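Local coordinates for protein 2-hydroxychromene-2-carboxylate isomerase (Pseudomonas putida, PDB 2IMF) that catalyses the reversible, glutathione-dependent isomerisation of 2-hydroxychromene-2-carboxylate to trans-o-hydroxybenzylidenepyruvate in the naphthalene catabolic pathway, at residues I37-V42 against F166-M171; Y6-S11 against R88-F93; S14-Q19 against Y74-V79; A103-V108 against E131-D136. All blocks are in the same frame, centred on the assembly; numbering follows the deposited sequence. Where two conformers were deposited one is given.

Interaction 1. Residues I37-V42 against F166-M171. With GSH (glutathione), chain E.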
# COMPACT_ATOMS: atom_id res chain seq x y z
N ILE A 37 -4.32 19.16 -3.08
CA ILE A 37 -2.90 19.52 -3.09
C ILE A 37 -2.18 18.92 -4.27
O ILE A 37 -2.68 18.02 -4.93
CB ILE A 37 -2.12 19.05 -1.80
CG1 ILE A 37 -2.28 17.50 -1.62
CG2 ILE A 37 -2.75 19.70 -0.57
CD1 ILE A 37 -1.36 16.94 -0.48
N ASP A 38 -1.00 19.44 -4.53
CA ASP A 38 -0.22 19.03 -5.69
C ASP A 38 0.69 17.86 -5.36
O ASP A 38 1.80 18.06 -4.78
CB ASP A 38 0.59 20.22 -6.21
CG ASP A 38 1.28 19.96 -7.53
OD1 ASP A 38 1.44 18.84 -7.98
OD2 ASP A 38 1.81 20.93 -8.13
N LEU A 39 0.29 16.65 -5.78
CA LEU A 39 1.13 15.48 -5.46
C LEU A 39 2.56 15.65 -5.97
O LEU A 39 3.51 15.23 -5.33
CB LEU A 39 0.53 14.23 -6.09
CG LEU A 39 1.36 12.94 -5.88
CD1 LEU A 39 1.55 12.64 -4.40
CD2 LEU A 39 0.73 11.80 -6.64
N ALA A 40 2.65 16.29 -7.16
CA ALA A 40 3.99 16.31 -7.76
C ALA A 40 4.87 17.12 -6.90
O ALA A 40 6.06 16.80 -6.67
CB ALA A 40 3.97 16.94 -9.17
N ARG A 41 4.36 18.21 -6.37
CA ARG A 41 5.16 19.03 -5.50
C ARG A 41 5.49 18.35 -4.17
O ARG A 41 6.60 18.45 -3.63
CB ARG A 41 4.43 20.34 -5.21
CG ARG A 41 5.02 21.55 -5.83
CD ARG A 41 3.96 22.64 -5.67
NE ARG A 41 3.89 23.49 -6.86
CZ ARG A 41 4.09 24.80 -6.82
NH1 ARG A 41 4.34 25.38 -5.66
NH2 ARG A 41 4.02 25.52 -7.95
N VAL A 42 4.52 17.65 -3.56
CA VAL A 42 4.86 16.97 -2.33
C VAL A 42 5.91 15.87 -2.48
O VAL A 42 6.69 15.64 -1.54
CB VAL A 42 3.61 16.45 -1.48
CG1 VAL A 42 2.45 17.45 -1.47
CG2 VAL A 42 3.12 15.12 -1.81
N PHE A 166 3.29 13.09 2.36
CA PHE A 166 4.19 12.74 1.23
C PHE A 166 3.42 12.16 0.02
O PHE A 166 4.02 11.96 -1.04
CB PHE A 166 5.26 11.73 1.70
CG PHE A 166 4.65 10.45 2.21
CD1 PHE A 166 4.24 9.44 1.29
CD2 PHE A 166 4.42 10.26 3.60
CE1 PHE A 166 3.57 8.32 1.74
CE2 PHE A 166 3.76 9.12 4.02
CZ PHE A 166 3.37 8.12 3.10
N GLY A 167 2.12 11.90 0.20
CA GLY A 167 1.35 11.28 -0.88
C GLY A 167 -0.12 11.51 -0.66
O GLY A 167 -0.52 12.20 0.30
N VAL A 168 -0.91 10.91 -1.55
CA VAL A 168 -2.36 11.02 -1.43
C VAL A 168 -2.94 9.65 -1.72
O VAL A 168 -2.36 8.83 -2.44
CB VAL A 168 -2.97 12.07 -2.38
CG1 VAL A 168 -2.49 13.43 -1.98
CG2 VAL A 168 -2.56 11.79 -3.88
N PRO A 169 -4.09 9.30 -1.16
CA PRO A 169 -4.89 10.08 -0.17
C PRO A 169 -4.23 9.99 1.20
O PRO A 169 -3.76 8.93 1.60
CB PRO A 169 -6.26 9.35 -0.16
CG PRO A 169 -5.88 7.89 -0.54
CD PRO A 169 -4.68 7.98 -1.49
N THR A 170 -4.28 11.11 1.93
CA THR A 170 -3.72 11.15 3.30
C THR A 170 -4.85 11.67 4.19
O THR A 170 -5.56 12.60 3.82
CB THR A 170 -2.41 11.94 3.38
OG1 THR A 170 -1.44 11.21 2.62
CG2 THR A 170 -1.92 11.94 4.82
N MET A 171 -4.98 11.04 5.36
CA MET A 171 -6.08 11.36 6.31
C MET A 171 -5.45 11.60 7.66
O MET A 171 -4.56 10.81 8.06
CB MET A 171 -7.16 10.27 6.45
CG MET A 171 -8.01 10.14 5.22
SD MET A 171 -7.33 9.40 3.72
CE MET A 171 -6.62 7.85 4.29
N1 GSH E . -1.74 1.35 -1.04
CA1 GSH E . -2.34 2.59 -1.42
C1 GSH E . -3.83 2.66 -1.32
O11 GSH E . -4.39 3.76 -1.36
O12 GSH E . -4.31 1.51 -1.43
CB1 GSH E . -1.53 3.38 -2.43
CG1 GSH E . -1.73 4.89 -2.48
CD1 GSH E . -0.86 5.51 -3.53
OE1 GSH E . -0.06 4.73 -4.25
N2 GSH E . -0.91 6.80 -3.76
CA2 GSH E . 0.01 7.51 -4.64
C2 GSH E . 1.07 8.24 -3.92
O2 GSH E . 0.72 8.97 -2.84
CB2 GSH E . -0.82 8.53 -5.48
SG2 GSH E . -1.89 7.71 -6.72
N3 GSH E . 2.31 8.15 -4.29
CA3 GSH E . 3.35 8.70 -3.43
C3 GSH E . 4.25 7.57 -2.98
O31 GSH E . 5.18 7.85 -2.20
O32 GSH E . 4.08 6.39 -3.44

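Interaction 2. Residues Y6-S11 against R88-F93. With TOM (4-(2-methoxyphenyl)-2-oxobut-3-enoic acid), chain F; GSH (glutathione), chain E.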
# COMPACT_ATOMS: atom_id res chain seq x y z
N TYR A 6 -6.49 14.80 2.45
CA TYR A 6 -5.59 15.41 1.47
C TYR A 6 -5.63 14.56 0.21
O TYR A 6 -5.43 13.35 0.27
CB TYR A 6 -4.16 15.43 1.97
CG TYR A 6 -3.99 16.33 3.15
CD1 TYR A 6 -4.35 15.92 4.48
CD2 TYR A 6 -3.62 17.62 2.94
CE1 TYR A 6 -4.21 16.78 5.56
CE2 TYR A 6 -3.50 18.56 4.06
CZ TYR A 6 -3.80 18.06 5.33
OH TYR A 6 -3.72 18.96 6.43
N PHE A 7 -5.92 15.16 -0.93
CA PHE A 7 -6.09 14.42 -2.18
C PHE A 7 -5.56 15.29 -3.34
O PHE A 7 -5.38 16.52 -3.20
CB PHE A 7 -7.58 14.08 -2.43
CG PHE A 7 -8.45 15.30 -2.65
CD1 PHE A 7 -8.95 16.02 -1.58
CD2 PHE A 7 -8.70 15.78 -3.90
CE1 PHE A 7 -9.73 17.14 -1.79
CE2 PHE A 7 -9.40 16.94 -4.10
CZ PHE A 7 -9.94 17.59 -3.01
N ASP A 8 -5.35 14.63 -4.48
CA ASP A 8 -5.04 15.27 -5.79
C ASP A 8 -5.98 14.54 -6.76
O ASP A 8 -6.10 13.31 -6.68
CB ASP A 8 -3.55 15.06 -6.12
CG ASP A 8 -3.09 15.72 -7.43
OD1 ASP A 8 -3.92 15.80 -8.39
OD2 ASP A 8 -1.91 16.07 -7.52
N PHE A 9 -6.72 15.26 -7.62
CA PHE A 9 -7.69 14.57 -8.51
C PHE A 9 -7.01 13.62 -9.50
O PHE A 9 -7.71 12.82 -10.08
CB PHE A 9 -8.58 15.58 -9.26
CG PHE A 9 -9.60 16.27 -8.40
CD1 PHE A 9 -10.63 15.54 -7.82
CD2 PHE A 9 -9.56 17.63 -8.26
CE1 PHE A 9 -11.64 16.18 -7.02
CE2 PHE A 9 -10.54 18.33 -7.48
CZ PHE A 9 -11.56 17.60 -6.88
N LEU A 10 -5.69 13.69 -9.66
CA LEU A 10 -5.01 12.67 -10.53
C LEU A 10 -5.00 11.30 -9.94
O LEU A 10 -4.71 10.34 -10.63
CB LEU A 10 -3.56 13.06 -10.90
CG LEU A 10 -2.55 13.07 -9.77
CD1 LEU A 10 -2.02 11.66 -9.45
CD2 LEU A 10 -1.37 13.89 -10.19
N SER A 11 -5.32 11.17 -8.63
CA SER A 11 -5.08 9.91 -7.90
C SER A 11 -6.28 9.00 -7.83
O SER A 11 -7.24 9.36 -7.19
CB SER A 11 -4.57 10.29 -6.52
OG SER A 11 -4.57 9.17 -5.61
N ARG A 88 -5.85 22.20 -12.92
CA ARG A 88 -6.97 23.13 -12.98
C ARG A 88 -8.08 22.75 -12.02
O ARG A 88 -8.62 23.59 -11.30
CB ARG A 88 -7.47 23.23 -14.44
CG ARG A 88 -8.89 23.80 -14.63
CD ARG A 88 -9.15 24.44 -16.03
NE ARG A 88 -9.20 23.48 -17.14
CZ ARG A 88 -8.80 23.72 -18.39
NH1 ARG A 88 -8.31 24.91 -18.75
NH2 ARG A 88 -8.89 22.76 -19.29
N MET A 89 -8.46 21.44 -12.03
CA MET A 89 -9.52 21.04 -11.15
C MET A 89 -9.11 21.06 -9.68
O MET A 89 -9.98 21.28 -8.81
CB MET A 89 -10.25 19.74 -11.56
CG MET A 89 -10.77 19.74 -13.01
SD MET A 89 -11.83 21.10 -13.49
CE MET A 89 -13.33 20.72 -12.59
N ASN A 90 -7.86 20.76 -9.40
CA ASN A 90 -7.39 20.90 -7.99
C ASN A 90 -7.56 22.37 -7.51
O ASN A 90 -8.03 22.62 -6.39
CB ASN A 90 -5.90 20.51 -7.91
CG ASN A 90 -5.62 19.02 -7.97
OD1 ASN A 90 -6.52 18.19 -7.89
ND2 ASN A 90 -4.33 18.71 -8.11
N ILE A 91 -7.08 23.30 -8.37
CA ILE A 91 -7.23 24.72 -8.04
C ILE A 91 -8.72 25.09 -7.86
O ILE A 91 -9.13 25.83 -6.92
CB ILE A 91 -6.65 25.54 -9.12
CG1 ILE A 91 -5.13 25.47 -9.11
CG2 ILE A 91 -7.17 26.98 -8.94
CD1 ILE A 91 -4.37 26.08 -10.36
N GLY A 92 -9.57 24.52 -8.71
CA GLY A 92 -10.96 24.86 -8.67
C GLY A 92 -11.65 24.47 -7.37
O GLY A 92 -12.70 25.05 -7.01
N PHE A 93 -11.08 23.50 -6.63
CA PHE A 93 -11.63 23.18 -5.33
C PHE A 93 -11.72 24.44 -4.45
O PHE A 93 -12.61 24.51 -3.63
CB PHE A 93 -10.76 22.10 -4.63
CG PHE A 93 -11.08 21.95 -3.17
CD1 PHE A 93 -12.18 21.26 -2.80
CD2 PHE A 93 -10.30 22.56 -2.17
CE1 PHE A 93 -12.59 21.18 -1.49
CE2 PHE A 93 -10.66 22.49 -0.84
CZ PHE A 93 -11.80 21.79 -0.52
O8 TOM F . 1.95 6.97 -9.75
C9 TOM F . 1.62 8.01 -9.19
C10 TOM F . 2.42 9.20 -9.14
O11 TOM F . 3.39 9.16 -8.34
O10 TOM F . 2.08 10.21 -9.79
C8 TOM F . 0.35 8.14 -8.40
C7 TOM F . -0.53 7.19 -8.20
C1 TOM F . -1.19 6.39 -9.30
C6 TOM F . -1.31 5.04 -9.05
C5 TOM F . -1.88 4.21 -10.01
C4 TOM F . -2.38 4.78 -11.19
C3 TOM F . -2.28 6.13 -11.45
C2 TOM F . -1.67 6.94 -10.47
O2 TOM F . -1.54 8.28 -10.61
C11 TOM F . -2.32 8.80 -11.69
N1 GSH E . -1.74 1.35 -1.04
CA1 GSH E . -2.34 2.59 -1.42
C1 GSH E . -3.83 2.66 -1.32
O11 GSH E . -4.39 3.76 -1.36
O12 GSH E . -4.31 1.51 -1.43
CB1 GSH E . -1.53 3.38 -2.43
CG1 GSH E . -1.73 4.89 -2.48
CD1 GSH E . -0.86 5.51 -3.53
OE1 GSH E . -0.06 4.73 -4.25
N2 GSH E . -0.91 6.80 -3.76
CA2 GSH E . 0.01 7.51 -4.64
C2 GSH E . 1.07 8.24 -3.92
O2 GSH E . 0.72 8.97 -2.84
CB2 GSH E . -0.82 8.53 -5.48
SG2 GSH E . -1.89 7.71 -6.72
N3 GSH E . 2.31 8.15 -4.29
CA3 GSH E . 3.35 8.70 -3.43
C3 GSH E . 4.25 7.57 -2.98
O31 GSH E . 5.18 7.85 -2.20
O32 GSH E . 4.08 6.39 -3.44

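Interaction 3. Residues S14-Q19 against Y74-V79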
# COMPACT_ATOMS: atom_id res chain seq x y z
N SER A 14 -7.13 8.10 -4.38
CA SER A 14 -7.88 9.18 -3.75
C SER A 14 -9.36 9.18 -4.11
O SER A 14 -10.22 9.54 -3.27
CB SER A 14 -7.28 10.54 -4.06
OG SER A 14 -5.98 10.67 -3.48
N TYR A 15 -9.68 8.74 -5.35
CA TYR A 15 -11.04 8.62 -5.79
C TYR A 15 -11.68 7.59 -4.90
O TYR A 15 -12.80 7.80 -4.37
CB TYR A 15 -11.03 8.12 -7.22
CG TYR A 15 -12.33 7.54 -7.69
CD1 TYR A 15 -13.47 8.34 -7.81
CD2 TYR A 15 -12.40 6.21 -8.09
CE1 TYR A 15 -14.69 7.77 -8.35
CE2 TYR A 15 -13.57 5.66 -8.63
CZ TYR A 15 -14.71 6.47 -8.70
OH TYR A 15 -15.93 6.00 -9.19
N LEU A 16 -11.02 6.44 -4.70
CA LEU A 16 -11.58 5.38 -3.83
C LEU A 16 -11.76 5.91 -2.39
O LEU A 16 -12.80 5.73 -1.75
CB LEU A 16 -10.63 4.22 -3.77
CG LEU A 16 -10.54 3.41 -5.09
CD1 LEU A 16 -9.40 2.41 -5.00
CD2 LEU A 16 -11.91 2.66 -5.37
N ALA A 17 -10.72 6.54 -1.83
CA ALA A 17 -10.82 7.10 -0.47
C ALA A 17 -11.93 8.11 -0.35
O ALA A 17 -12.65 8.12 0.68
CB ALA A 17 -9.47 7.70 -0.02
N ASN A 18 -12.08 8.99 -1.34
CA ASN A 18 -13.16 9.95 -1.23
C ASN A 18 -14.49 9.28 -1.22
O ASN A 18 -15.34 9.75 -0.47
CB ASN A 18 -13.07 10.93 -2.41
CG ASN A 18 -14.14 11.95 -2.35
OD1 ASN A 18 -14.18 12.72 -1.40
ND2 ASN A 18 -15.07 11.88 -3.29
N GLN A 19 -14.68 8.23 -2.01
CA GLN A 19 -16.00 7.54 -2.00
C GLN A 19 -16.28 7.01 -0.60
O GLN A 19 -17.41 7.15 -0.08
CB GLN A 19 -15.93 6.34 -3.00
CG GLN A 19 -17.10 5.26 -2.95
CD GLN A 19 -18.42 5.83 -3.38
OE1 GLN A 19 -18.50 6.85 -4.06
NE2 GLN A 19 -19.49 5.15 -2.99
N TYR A 74 -16.36 -1.57 -3.49
CA TYR A 74 -17.12 -0.37 -3.15
C TYR A 74 -18.41 -0.19 -3.98
O TYR A 74 -19.22 0.67 -3.65
CB TYR A 74 -16.23 0.87 -3.35
CG TYR A 74 -15.13 1.07 -2.31
CD1 TYR A 74 -14.84 0.13 -1.30
CD2 TYR A 74 -14.36 2.25 -2.34
CE1 TYR A 74 -13.85 0.36 -0.37
CE2 TYR A 74 -13.37 2.48 -1.42
CZ TYR A 74 -13.12 1.53 -0.41
OH TYR A 74 -12.11 1.74 0.50
N GLY A 75 -18.57 -0.98 -5.03
CA GLY A 75 -19.74 -0.88 -5.92
C GLY A 75 -19.75 0.31 -6.84
O GLY A 75 -20.84 0.81 -7.18
N ILE A 76 -18.58 0.75 -7.30
CA ILE A 76 -18.51 1.93 -8.11
C ILE A 76 -17.66 1.64 -9.35
O ILE A 76 -16.82 0.75 -9.33
CB ILE A 76 -17.90 3.13 -7.31
CG1 ILE A 76 -16.42 2.87 -6.90
CG2 ILE A 76 -18.72 3.43 -6.11
CD1 ILE A 76 -15.82 4.01 -6.06
N PRO A 77 -17.83 2.39 -10.47
CA PRO A 77 -16.98 2.24 -11.64
C PRO A 77 -15.64 2.88 -11.34
O PRO A 77 -15.53 3.80 -10.52
CB PRO A 77 -17.72 3.10 -12.71
CG PRO A 77 -18.49 4.05 -11.97
CD PRO A 77 -18.93 3.36 -10.71
N LEU A 78 -14.66 2.48 -12.10
CA LEU A 78 -13.39 3.21 -12.05
C LEU A 78 -12.86 3.08 -13.44
O LEU A 78 -12.54 1.96 -13.97
CB LEU A 78 -12.43 2.56 -11.01
CG LEU A 78 -11.15 3.38 -10.72
CD1 LEU A 78 -10.72 3.00 -9.27
CD2 LEU A 78 -10.01 3.18 -11.73
N VAL A 79 -12.70 4.23 -14.09
CA VAL A 79 -12.29 4.29 -15.49
C VAL A 79 -11.12 5.27 -15.63
O VAL A 79 -11.26 6.42 -15.20
CB VAL A 79 -13.45 4.76 -16.36
CG1 VAL A 79 -13.01 4.88 -17.84
CG2 VAL A 79 -14.67 3.86 -16.11

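Interaction 4. Residues A103-V108 against E131-D136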
# COMPACT_ATOMS: atom_id res chain seq x y z
N ALA A 103 -17.72 19.27 -0.45
CA ALA A 103 -17.87 17.88 -0.70
C ALA A 103 -18.51 17.63 -2.02
O ALA A 103 -18.19 16.67 -2.73
CB ALA A 103 -18.74 17.26 0.41
N ALA A 104 -19.50 18.46 -2.40
CA ALA A 104 -20.18 18.25 -3.66
C ALA A 104 -19.20 18.44 -4.83
O ALA A 104 -19.22 17.64 -5.76
CB ALA A 104 -21.36 19.20 -3.82
N TYR A 105 -18.39 19.48 -4.75
CA TYR A 105 -17.36 19.70 -5.81
C TYR A 105 -16.43 18.48 -5.89
O TYR A 105 -16.22 17.91 -6.96
CB TYR A 105 -16.55 20.93 -5.57
CG TYR A 105 -15.47 21.23 -6.60
CD1 TYR A 105 -15.79 21.83 -7.79
CD2 TYR A 105 -14.22 20.76 -6.39
CE1 TYR A 105 -14.79 22.12 -8.72
CE2 TYR A 105 -13.21 21.01 -7.27
CZ TYR A 105 -13.52 21.69 -8.48
OH TYR A 105 -12.54 21.98 -9.38
N VAL A 106 -15.89 18.05 -4.76
CA VAL A 106 -14.94 16.95 -4.78
C VAL A 106 -15.64 15.71 -5.34
O VAL A 106 -15.04 14.98 -6.15
CB VAL A 106 -14.37 16.76 -3.37
CG1 VAL A 106 -13.54 15.48 -3.32
CG2 VAL A 106 -13.53 17.98 -3.00
N ASN A 107 -16.89 15.41 -4.92
CA ASN A 107 -17.57 14.27 -5.45
C ASN A 107 -17.84 14.34 -6.94
O ASN A 107 -17.62 13.38 -7.66
CB ASN A 107 -18.92 14.09 -4.67
CG ASN A 107 -18.73 13.65 -3.21
OD1 ASN A 107 -17.68 13.13 -2.82
ND2 ASN A 107 -19.76 13.90 -2.39
N VAL A 108 -18.32 15.48 -7.40
CA VAL A 108 -18.65 15.57 -8.81
C VAL A 108 -17.38 15.46 -9.68
O VAL A 108 -17.38 14.75 -10.70
CB VAL A 108 -19.32 16.96 -9.07
CG1 VAL A 108 -19.33 17.33 -10.53
CG2 VAL A 108 -20.77 16.99 -8.46
N GLU A 131 -22.38 23.69 -14.06
CA GLU A 131 -23.78 23.44 -14.34
C GLU A 131 -24.30 22.52 -13.26
O GLU A 131 -25.38 22.77 -12.72
CB GLU A 131 -23.91 22.71 -15.69
CG GLU A 131 -25.11 21.69 -15.76
CD GLU A 131 -26.36 22.21 -16.42
OE1 GLU A 131 -26.27 22.75 -17.56
OE2 GLU A 131 -27.44 22.03 -15.81
N LYS A 132 -23.55 21.49 -12.90
CA LYS A 132 -23.96 20.56 -11.86
C LYS A 132 -24.13 21.19 -10.48
O LYS A 132 -25.05 20.80 -9.71
CB LYS A 132 -22.93 19.40 -11.80
CG LYS A 132 -23.17 18.36 -10.79
CD LYS A 132 -24.44 17.55 -11.08
CE LYS A 132 -24.72 16.62 -9.90
NZ LYS A 132 -25.12 17.44 -8.69
N LEU A 133 -23.23 22.09 -10.15
CA LEU A 133 -23.19 22.68 -8.82
C LEU A 133 -24.03 23.94 -8.70
O LEU A 133 -24.12 24.49 -7.60
CB LEU A 133 -21.74 23.01 -8.43
CG LEU A 133 -20.87 21.76 -8.32
CD1 LEU A 133 -19.56 22.19 -7.90
CD2 LEU A 133 -21.51 20.78 -7.22
N GLY A 134 -24.55 24.45 -9.80
CA GLY A 134 -25.27 25.73 -9.72
C GLY A 134 -24.37 26.94 -9.61
O GLY A 134 -24.81 27.97 -9.03
N TRP A 135 -23.16 26.88 -10.17
CA TRP A 135 -22.23 27.95 -10.16
C TRP A 135 -22.25 28.74 -11.43
O TRP A 135 -22.83 28.30 -12.43
CB TRP A 135 -20.82 27.39 -10.00
CG TRP A 135 -20.52 26.81 -8.66
CD1 TRP A 135 -21.27 26.89 -7.50
CD2 TRP A 135 -19.31 26.13 -8.30
NE1 TRP A 135 -20.59 26.26 -6.48
CE2 TRP A 135 -19.38 25.81 -6.95
CE3 TRP A 135 -18.16 25.78 -9.01
CZ2 TRP A 135 -18.35 25.11 -6.25
CZ3 TRP A 135 -17.14 25.08 -8.33
CH2 TRP A 135 -17.23 24.79 -6.97
N ASP A 136 -21.75 29.97 -11.38
CA ASP A 136 -21.59 30.83 -12.53
C ASP A 136 -20.34 30.43 -13.30
O ASP A 136 -19.21 30.54 -12.84
CB ASP A 136 -21.51 32.27 -11.99
CG ASP A 136 -21.41 33.32 -13.08
OD1 ASP A 136 -20.48 33.37 -13.93
OD2 ASP A 136 -22.36 34.16 -13.06

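Interaction 1. Residues I37-V42 against F166-M171
Leu-39 turns CG opposite its own backbone N (chi1 177°), which carries CD1 to Gly-167 CA at 3.8 Å and CD2 to the cysteinyl CB2 of glutathione, also at 3.8 Å. Ile-37 takes the more crowded torsion, CG1 between N and the carbonyl carbon (chi1 56°), and its side chain slides past Val-168, CD1 coming to 4.0 Å from Val-168 CG1. Branched aliphatic residues suit this buried seam, where they must fill space against backbone as well as side chains: Val-42 lays CG2 3.4 Å from the carbonyl O of Phe-166. Asp-38 N-caps helix 39-46, its OD1 weakly bonded by Ala-40 N and Arg-41 N. Across the contact, backbone does the polar work. Val-168 N donates to O2 of glutathione and Val-168 O accepts from its N2, both at 2.8 Å, as if the tripeptide were a short antiparallel strand. Glycine suits position 167 because a beta carbon there would collide with glutathione O2. Thr-170 OG1 donates to Gly-167 O from above the carbonyl plane. Val-168 precedes the cis peptide bond of Pro-169, the cis-proline signature by which thioredoxin-fold glutathione transferases hold the backbone of glutathione's cysteine.

Interaction 2. Residues Y6-S11 against R88-F93
Asn-90 and Phe-9 meet where the first strand of the thioredoxin fold, 2-7, runs into the active-site loop, which helix 87-92 backs. Hydrogen bonds come first. The Asn-90 amide works with both ends: OD1 takes the N-H of Phe-9 in the carbonyl plane, on a lone pair, at 2.9 Å and nearly straight (175°), while ND2 donates a hydrogen bond to Asp-8 OD1 at 3.0 Å. An amide suits this place because it can accept and donate at once. Asp-8 holds CG trans to its backbone N (chi1 -178°), which carries the carboxylate to that amide. Asp-8 OD1 also accepts from Leu-10 N, 3.0 Å away, which makes an Asx turn within the type I turn from Asp-8 to Ser-11; the two N-H groups reach OD1 from opposite faces of the carboxylate. Ser-86 OG is a further partner of this oxygen, and Asp-8 OD2 accepts from Leu-39 N. A leucine in place of Asn-90 would probably leave the N-H of Phe-9 without its acceptor and the turn less firmly fixed.

Aromatic packing fills the rest. Phe-7 presents its edge to the face of Phe-93 in a T-shaped pair, planes at 90° and centroids 5.9 Å apart, and its CE2 also lies over one face of Phe-9. The Phe-9 ring edge comes to the Met-89 carbonyl, CE2 to O 3.3 Å, and Met-89 CB packs beside it.

Ligand contact follows at the loop's end, where Ser-11, inferred to be the nucleophile, brings OG to 3.2 Å from the glutathione sulfur SG2.

Interaction 3. Residues S14-Q19 against Y74-V79
Ile-76 CD1, Leu-78 CD1 and Leu-16 CD2 gather at the apolar centre, with Leu-16 CD2 4.1 Å from Leu-78 CD1. They join helix 12-28, the first helix of the thioredoxin fold, to the loop that leaves helix 57-74 through a Schellman motif at Gly-75, where positive phi favours glycine. Ile-76 CD1 lies between the Tyr-15 ring and the stem of Gln-19, 3.6 Å from Gln-19 CG. Leu-78 CD1 lies in plane at the edge of the Tyr-15 ring, 3.8 Å from Tyr-15 CD2.

Further out, Tyr-74 crosses Leu-16 at about a right angle, and its ring edge comes to the Leu-16 carbonyl, CE2 to O 3.3 Å. Its hydroxyl bonds with Asn-181, a residue of the glutathione pocket, and with Arg-20. Tyrosine suits position 15 because the ring fills apolar space while OH satisfies a carbonyl; a trans chi1 (162°) extends it to the loop. Replacing it with an alanine would probably open a gap beside Ile-76 and Leu-78 and deprive a loop carbonyl of its donor. That donor, Tyr-15 OH, meets Pro-77 O at 2.6 Å, nearly along the C=O axis (163°).

Interaction 4. Residues A103-V108 against E131-D136
Helix 99-115 packs against the last turn of helix 125-133, with Leu-133 fitted among Ala-104, Tyr-105 and Val-108. Both helices belong to the helical insertion that DsbA-like proteins carry within the thioredoxin fold. A chi1 of -64° swings the Leu-133 side chain toward helix 99-115, and its two methyls then part to different partners. CD2 touches Ala-104 CB at 3.8 Å and, less closely, Val-108 CG2 at 4.1 Å, the two residues lying one helical turn apart on the same face. CD1 turns to Tyr-105, in plane at the ring edge, 3.8 Å from Tyr-105 CD1. The small alanine lets the leucine come near the helix backbone, and the branched valine broadens the apolar surface. Lys-132, more exposed, uses only its stem: its CG lies 3.6 Å from Val-108 CG2, and a bend in the chain follows at chi2.

Helix 125-133 then ends in a Schellman motif at Gly-134, whose backbone angles would jam a beta carbon against the carbonyl O before it. This reversal brings Trp-135 back beside Leu-133, whose CD1 lies about 3.5 Å above the indole plane, toward its rim. Trp-135 CH2 also reaches Tyr-105 CD1 at 3.4 Å; the two rings are nearly parallel (17°) but slid apart, so they barely overlap. Tyr-95 and Phe-140 also meet the indole. Tyrosine suits position 105 because its hydroxyl, beyond these apolar neighbours, reaches Met-89 O in a hydrogen bond.

Interactions 1 and 2 are buried and share the sheet, since Thr-170 O pairs with Tyr-6 N and Ile-37 N with Phe-7 O; both touch glutathione, one mainly through the backbone of Val-168 and the other beside its sulfur. Interaction 3 is partly buried and takes up the helix that follows strand 2-7, so Ser-14 packs against both Phe-7 and Val-168. Interaction 4 lies at the surface, about 23 Å from interaction 1 between centres, yet Tyr-105 OH ties it to interaction 2 and the Asn-18–Asn-107 bond ties it to interaction 3. Across its segments interaction 2 combines amide hydrogen bonds with aromatic packing, interaction 3 adds one hydroxyl bond to apolar packing, and interactions 1 and 4 rely on apolar contact.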